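Nicotinate phosphoribosyltransferase (Saccharomyces cerevisiae, PDB 1VLP) catalyses the ATP-dependent formation of nicotinate ribonucleotide from nicotinate and phosphoribosyl pyrophosphate, the first step of NAD biosynthesis from nicotinic acid. Local coordinates at residues 30-35 against 139-144; 146-151 against 386-391. One frame throughout, in Å; residues are numbered along the deposited sequence. Where two conformers were deposited one is given.

Contact 1 of 2, residues 30-35 against 139-144; sequences TMHAAV and DTILYE
Both ring nitrogens of His-32 are held by tyrosine hydroxyls, ND1 by Tyr-96 OH and NE2 by Tyr-99 OH, and the imidazole fixed in this way meets the side chains of Ile-141 and Leu-142. Leu-142 lies over one face of the ring, displaced toward its rim, with CG 4.1 Å above the ring plane. Its CD2 branch reaches back to His-32 CB at 3.9 Å, while CD1 lies near His-32 ND1, so both methyls lie along the CG-ND1 side of the ring, on that same face. Ile-141 approaches the same ring obliquely, and its CG2 methyl comes to 3.5 Å from His-32 CD2.

The other branch of Ile-141 serves a second set of partners. With CG1 anti to the backbone N (chi1 -169°), CD1 is carried away from the histidine and toward the helix, where it meets Val-35 CG2 tip to tip at 3.9 Å. It also lies against Met-31, a selenomethionine in this crystal, whose side chain crosses it at about a right angle. That approach is tighter than usual carbon contact and, with Met-31 modelled in two conformers, doubtful in detail. No hydrogen bond joins the two segments. Instead Lys-28 NZ bonds to Ile-141 O and forms a salt bridge with Glu-144 OE1, which also bonds to Tyr-27 OH of the probable nicotinate site.

The contact thus sets helix 26-38 against the type I turn 140-143 that joins helices 137-140 and 144-159, with Tyr-46 of strand 43-50 and Glu-245 of helix 244-254 packing on Ile-141.

Contact 2 of 2, residues 146-151 against 386-391; sequences PLLSLI and LNIVIK
Leu-148 turns its CG anti to the carbonyl carbon (chi1 -70°), which extends the side chain toward the strand, and Ile-388 answers from the other side with CG1 between its backbone N and carbonyl carbon (chi1 49°). The two side chains slide past each other in opposite directions, and Leu-148 CD2 ends 3.6 Å from Ile-388 CD1. The same methyl touches Ile-390 CG1 at 3.9 Å and the carbonyl carbon of Val-389, whose own side chain starts away from the helix. Leu-148 therefore wedges between two isoleucines spaced two residues apart on one face of the strand.

This is a helix packed on one face of an antiparallel sheet, in which strand 388-395 pairs with strand 43-50; the axes of 146-151 and 388-391 run nearly antiparallel (159°) and 8.7 Å apart. Leu-147 and Ile-151 extend the seam in either direction. Ile-390 CD1 sits 3.6 Å from Leu-147 CB, the side chains crossing at about a right angle, while Ile-151 CG2 lies 3.6 Å from Ile-388 CD1 and 4.0 Å from Leu-386 CD2. Replacing Leu-148 by an alanine would probably open a gap between Ile-388 and Ile-390 and leave the inner sides of both without their shared partner from the helix. Farther across the sheet, strand 126-134 takes up the same helix, with Val-133 against Leu-147 and both Leu-129 and Ile-131 against Ile-151.

Both contacts are buried, their centres about 16 Å apart. They follow one another along the chain, since the turn of contact 1 leads directly into the helix of contact 2, and they meet where Glu-144 CG packs 3.6 Å from Ile-390 O. Contact 1 mixes apolar side chains with an imidazole and polar neighbours, close to Tyr-27 of the probable nicotinate site. The side chains of contact 2 that meet are all aliphatic, and they join a helix to a sheet without a hydrogen bond between them. Contact 1 stays within the N-terminal family region, whereas contact 2 brings a strand from the second family region onto it.

Contact 1 of 2, residues 30-35 against 139-144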
loop_
_atom_site.group_PDB
_atom_site.type_symbol
_atom_site.label_atom_id
_atom_site.label_comp_id
_atom_site.label_asym_id
_atom_site.label_seq_id
_atom_site.Cartn_x
_atom_site.Cartn_y
_atom_site.Cartn_z
ATOM N N THR A 30 -0.569 -10.712 2.614
ATOM C CA THR A 30 -1.303 -11.539 1.621
ATOM C C THR A 30 -0.444 -11.747 0.359
ATOM O O THR A 30 -0.362 -12.889 -0.126
ATOM C CB THR A 30 -2.692 -10.986 1.301
ATOM O OG1 THR A 30 -2.603 -9.619 0.901
ATOM C CG2 THR A 30 -3.587 -11.101 2.526
HETATM N N MSE A 31 0.245 -10.719 -0.136
HETATM C CA MSE A 31 1.211 -10.921 -1.196
HETATM C C MSE A 31 2.297 -11.911 -0.850
HETATM O O MSE A 31 2.637 -12.757 -1.635
HETATM C CB MSE A 31 1.922 -9.592 -1.515
HETATM C CG MSE A 31 1.168 -8.615 -2.360
HETATM SE SE MSE A 31 1.049 -9.356 -4.189
HETATM C CE MSE A 31 2.800 -9.403 -4.649
ATOM N N HIS A 32 2.813 -11.796 0.370
ATOM C CA HIS A 32 3.849 -12.717 0.843
ATOM C C HIS A 32 3.347 -14.177 0.744
ATOM O O HIS A 32 4.026 -15.077 0.278
ATOM C CB HIS A 32 4.225 -12.363 2.291
ATOM C CG HIS A 32 5.445 -13.082 2.780
ATOM N ND1 HIS A 32 5.680 -13.312 4.129
ATOM C CD2 HIS A 32 6.505 -13.617 2.112
ATOM C CE1 HIS A 32 6.846 -13.938 4.258
ATOM N NE2 HIS A 32 7.346 -14.168 3.051
ATOM N N ALA A 33 2.130 -14.401 1.240
ATOM C CA ALA A 33 1.484 -15.729 1.142
ATOM C C ALA A 33 1.301 -16.144 -0.299
ATOM O O ALA A 33 1.593 -17.281 -0.653
ATOM C CB ALA A 33 0.176 -15.737 1.855
ATOM N N ALA A 34 0.883 -15.203 -1.145
ATOM C CA ALA A 34 0.653 -15.540 -2.565
ATOM C C ALA A 34 1.977 -15.898 -3.272
ATOM O O ALA A 34 2.050 -16.843 -4.060
ATOM C CB ALA A 34 -0.069 -14.374 -3.282
ATOM N N VAL A 35 3.046 -15.142 -2.969
ATOM C CA VAL A 35 4.333 -15.316 -3.616
ATOM C C VAL A 35 4.980 -16.592 -3.131
ATOM O O VAL A 35 5.556 -17.343 -3.928
ATOM C CB VAL A 35 5.202 -14.100 -3.338
ATOM C CG1 VAL A 35 6.611 -14.334 -3.674
ATOM C CG2 VAL A 35 4.619 -12.886 -4.115
ATOM N N ASP A 139 11.544 -13.552 -0.071
ATOM C CA ASP A 139 12.535 -12.948 0.837
ATOM C C ASP A 139 12.523 -11.429 0.803
ATOM O O ASP A 139 13.147 -10.783 1.681
ATOM C CB ASP A 139 13.971 -13.381 0.480
ATOM C CG ASP A 139 14.271 -14.811 0.861
ATOM O OD1 ASP A 139 13.488 -15.423 1.592
ATOM O OD2 ASP A 139 15.301 -15.327 0.398
ATOM N N THR A 140 11.910 -10.832 -0.225
ATOM C CA THR A 140 12.024 -9.392 -0.454
ATOM C C THR A 140 10.722 -8.599 -0.305
ATOM O O THR A 140 10.743 -7.350 -0.025
ATOM C CB THR A 140 12.660 -9.107 -1.842
ATOM O OG1 THR A 140 11.864 -9.667 -2.851
ATOM C CG2 THR A 140 14.062 -9.705 -1.894
ATOM N N ILE A 141 9.611 -9.294 -0.521
ATOM C CA ILE A 141 8.276 -8.650 -0.539
ATOM C C ILE A 141 7.915 -7.791 0.709
ATOM O O ILE A 141 7.219 -6.773 0.584
ATOM C CB ILE A 141 7.202 -9.715 -0.865
ATOM C CG1 ILE A 141 5.857 -9.059 -1.148
ATOM C CG2 ILE A 141 7.099 -10.752 0.254
ATOM C CD1 ILE A 141 5.269 -9.476 -2.350
ATOM N N LEU A 142 8.374 -8.173 1.909
ATOM C CA LEU A 142 7.953 -7.421 3.078
ATOM C C LEU A 142 8.671 -6.084 3.229
ATOM O O LEU A 142 8.240 -5.252 4.014
ATOM C CB LEU A 142 8.134 -8.269 4.343
ATOM C CG LEU A 142 7.257 -9.525 4.433
ATOM C CD1 LEU A 142 7.368 -10.140 5.858
ATOM C CD2 LEU A 142 5.806 -9.256 4.080
ATOM N N TYR A 143 9.815 -5.875 2.579
ATOM C CA TYR A 143 10.608 -4.640 2.898
ATOM C C TYR A 143 9.967 -3.318 2.560
ATOM O O TYR A 143 10.215 -2.341 3.274
ATOM C CB TYR A 143 11.954 -4.688 2.202
ATOM C CG TYR A 143 12.922 -5.644 2.814
ATOM C CD1 TYR A 143 13.583 -5.327 3.995
ATOM C CD2 TYR A 143 13.213 -6.879 2.202
ATOM C CE1 TYR A 143 14.525 -6.179 4.528
ATOM C CE2 TYR A 143 14.134 -7.739 2.745
ATOM C CZ TYR A 143 14.787 -7.390 3.910
ATOM O OH TYR A 143 15.718 -8.247 4.458
ATOM N N GLU A 144 9.179 -3.269 1.477
ATOM C CA GLU A 144 8.645 -1.984 0.972
ATOM C C GLU A 144 8.132 -1.057 2.115
ATOM O O GLU A 144 8.620 0.081 2.299
ATOM C CB GLU A 144 7.532 -2.232 -0.046
ATOM C CG GLU A 144 6.953 -0.964 -0.657
ATOM C CD GLU A 144 5.545 -1.127 -1.255
ATOM O OE1 GLU A 144 4.929 -2.237 -1.234
ATOM O OE2 GLU A 144 5.056 -0.117 -1.795
#

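Contact 2 of 2, residues 146-151 against 386-391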
loop_
_atom_site.group_PDB
_atom_site.type_symbol
_atom_site.label_atom_id
_atom_site.label_comp_id
_atom_site.label_asym_id
_atom_site.label_seq_id
_atom_site.Cartn_x
_atom_site.Cartn_y
_atom_site.Cartn_z
ATOM N N PRO A 146 8.003 -1.146 5.726
ATOM C CA PRO A 146 8.873 -0.675 6.816
ATOM C C PRO A 146 10.006 0.212 6.314
ATOM O O PRO A 146 10.380 1.158 6.982
ATOM C CB PRO A 146 9.358 -1.963 7.499
ATOM C CG PRO A 146 9.058 -3.070 6.514
ATOM C CD PRO A 146 7.918 -2.623 5.678
ATOM N N LEU A 147 10.591 -0.066 5.148
ATOM C CA LEU A 147 11.667 0.812 4.675
ATOM C C LEU A 147 11.146 2.226 4.430
ATOM O O LEU A 147 11.776 3.202 4.814
ATOM C CB LEU A 147 12.297 0.261 3.405
ATOM C CG LEU A 147 13.111 -1.001 3.598
ATOM C CD1 LEU A 147 13.799 -1.367 2.304
ATOM C CD2 LEU A 147 14.132 -0.910 4.732
ATOM N N LEU A 148 10.034 2.355 3.690
ATOM C CA LEU A 148 9.395 3.668 3.497
ATOM C C LEU A 148 9.072 4.377 4.796
ATOM O O LEU A 148 9.393 5.571 4.933
ATOM C CB LEU A 148 8.177 3.538 2.624
ATOM C CG LEU A 148 8.452 3.220 1.160
ATOM C CD1 LEU A 148 7.099 2.878 0.487
ATOM C CD2 LEU A 148 9.205 4.366 0.481
ATOM N N SER A 149 8.462 3.633 5.728
ATOM C CA SER A 149 8.088 4.168 7.081
ATOM C C SER A 149 9.326 4.663 7.812
ATOM O O SER A 149 9.333 5.756 8.414
ATOM C CB SER A 149 7.370 3.125 7.939
ATOM O OG SER A 149 6.136 2.706 7.340
ATOM N N LEU A 150 10.426 3.917 7.683
ATOM C CA LEU A 150 11.671 4.339 8.309
ATOM C C LEU A 150 12.327 5.578 7.678
ATOM O O LEU A 150 12.846 6.470 8.402
ATOM C CB LEU A 150 12.677 3.193 8.331
ATOM C CG LEU A 150 12.455 2.144 9.451
ATOM C CD1 LEU A 150 13.332 0.893 9.139
ATOM C CD2 LEU A 150 12.666 2.687 10.862
ATOM N N ILE A 151 12.348 5.611 6.349
ATOM C CA ILE A 151 12.969 6.711 5.603
ATOM C C ILE A 151 12.206 8.006 5.913
ATOM O O ILE A 151 12.828 9.054 6.218
ATOM C CB ILE A 151 13.015 6.403 4.092
ATOM C CG1 ILE A 151 13.948 5.214 3.811
ATOM C CG2 ILE A 151 13.503 7.573 3.293
ATOM C CD1 ILE A 151 13.724 4.585 2.499
ATOM N N LEU A 386 7.658 13.718 2.394
ATOM C CA LEU A 386 8.620 13.144 1.473
ATOM C C LEU A 386 7.854 12.225 0.541
ATOM O O LEU A 386 7.177 11.315 1.028
ATOM C CB LEU A 386 9.643 12.361 2.309
ATOM C CG LEU A 386 10.906 11.867 1.674
ATOM C CD1 LEU A 386 11.740 13.048 1.150
ATOM C CD2 LEU A 386 11.682 11.050 2.719
ATOM N N ASN A 387 7.945 12.472 -0.771
ATOM C CA ASN A 387 7.259 11.683 -1.817
ATOM C C ASN A 387 8.212 10.591 -2.310
ATOM O O ASN A 387 8.865 10.756 -3.371
ATOM C CB ASN A 387 6.864 12.586 -2.972
ATOM C CG ASN A 387 6.053 11.868 -4.101
ATOM O OD1 ASN A 387 5.805 10.654 -4.068
ATOM N ND2 ASN A 387 5.665 12.642 -5.116
ATOM N N ILE A 388 8.266 9.514 -1.542
ATOM C CA ILE A 388 9.140 8.371 -1.846
ATOM C C ILE A 388 8.321 7.105 -2.124
ATOM O O ILE A 388 7.225 6.882 -1.580
ATOM C CB ILE A 388 10.153 8.095 -0.718
ATOM C CG1 ILE A 388 9.425 8.042 0.654
ATOM C CG2 ILE A 388 11.239 9.202 -0.748
ATOM C CD1 ILE A 388 10.235 7.583 1.828
ATOM N N VAL A 389 8.912 6.256 -2.960
ATOM C CA VAL A 389 8.334 4.947 -3.292
ATOM C C VAL A 389 9.420 3.900 -3.360
ATOM O O VAL A 389 10.582 4.255 -3.480
ATOM C CB VAL A 389 7.598 4.965 -4.621
ATOM C CG1 VAL A 389 6.460 5.978 -4.572
ATOM C CG2 VAL A 389 8.513 5.236 -5.769
ATOM N N ILE A 390 9.033 2.645 -3.186
ATOM C CA ILE A 390 9.930 1.497 -3.391
ATOM C C ILE A 390 9.103 0.580 -4.287
ATOM O O ILE A 390 8.079 0.068 -3.886
ATOM C CB ILE A 390 10.384 0.821 -2.073
ATOM C CG1 ILE A 390 11.377 1.696 -1.365
ATOM C CG2 ILE A 390 11.003 -0.554 -2.340
ATOM C CD1 ILE A 390 11.727 1.226 0.030
ATOM N N LYS A 391 9.511 0.510 -5.552
ATOM C CA LYS A 391 8.744 -0.081 -6.645
ATOM C C LYS A 391 9.403 -1.350 -7.200
ATOM O O LYS A 391 10.618 -1.413 -7.258
ATOM C CB LYS A 391 8.697 0.917 -7.801
ATOM C CG LYS A 391 10.088 1.266 -8.432
ATOM C CD LYS A 391 10.092 2.580 -9.265
ATOM C CE LYS A 391 11.415 2.777 -10.019
ATOM N NZ LYS A 391 11.165 3.675 -11.200
#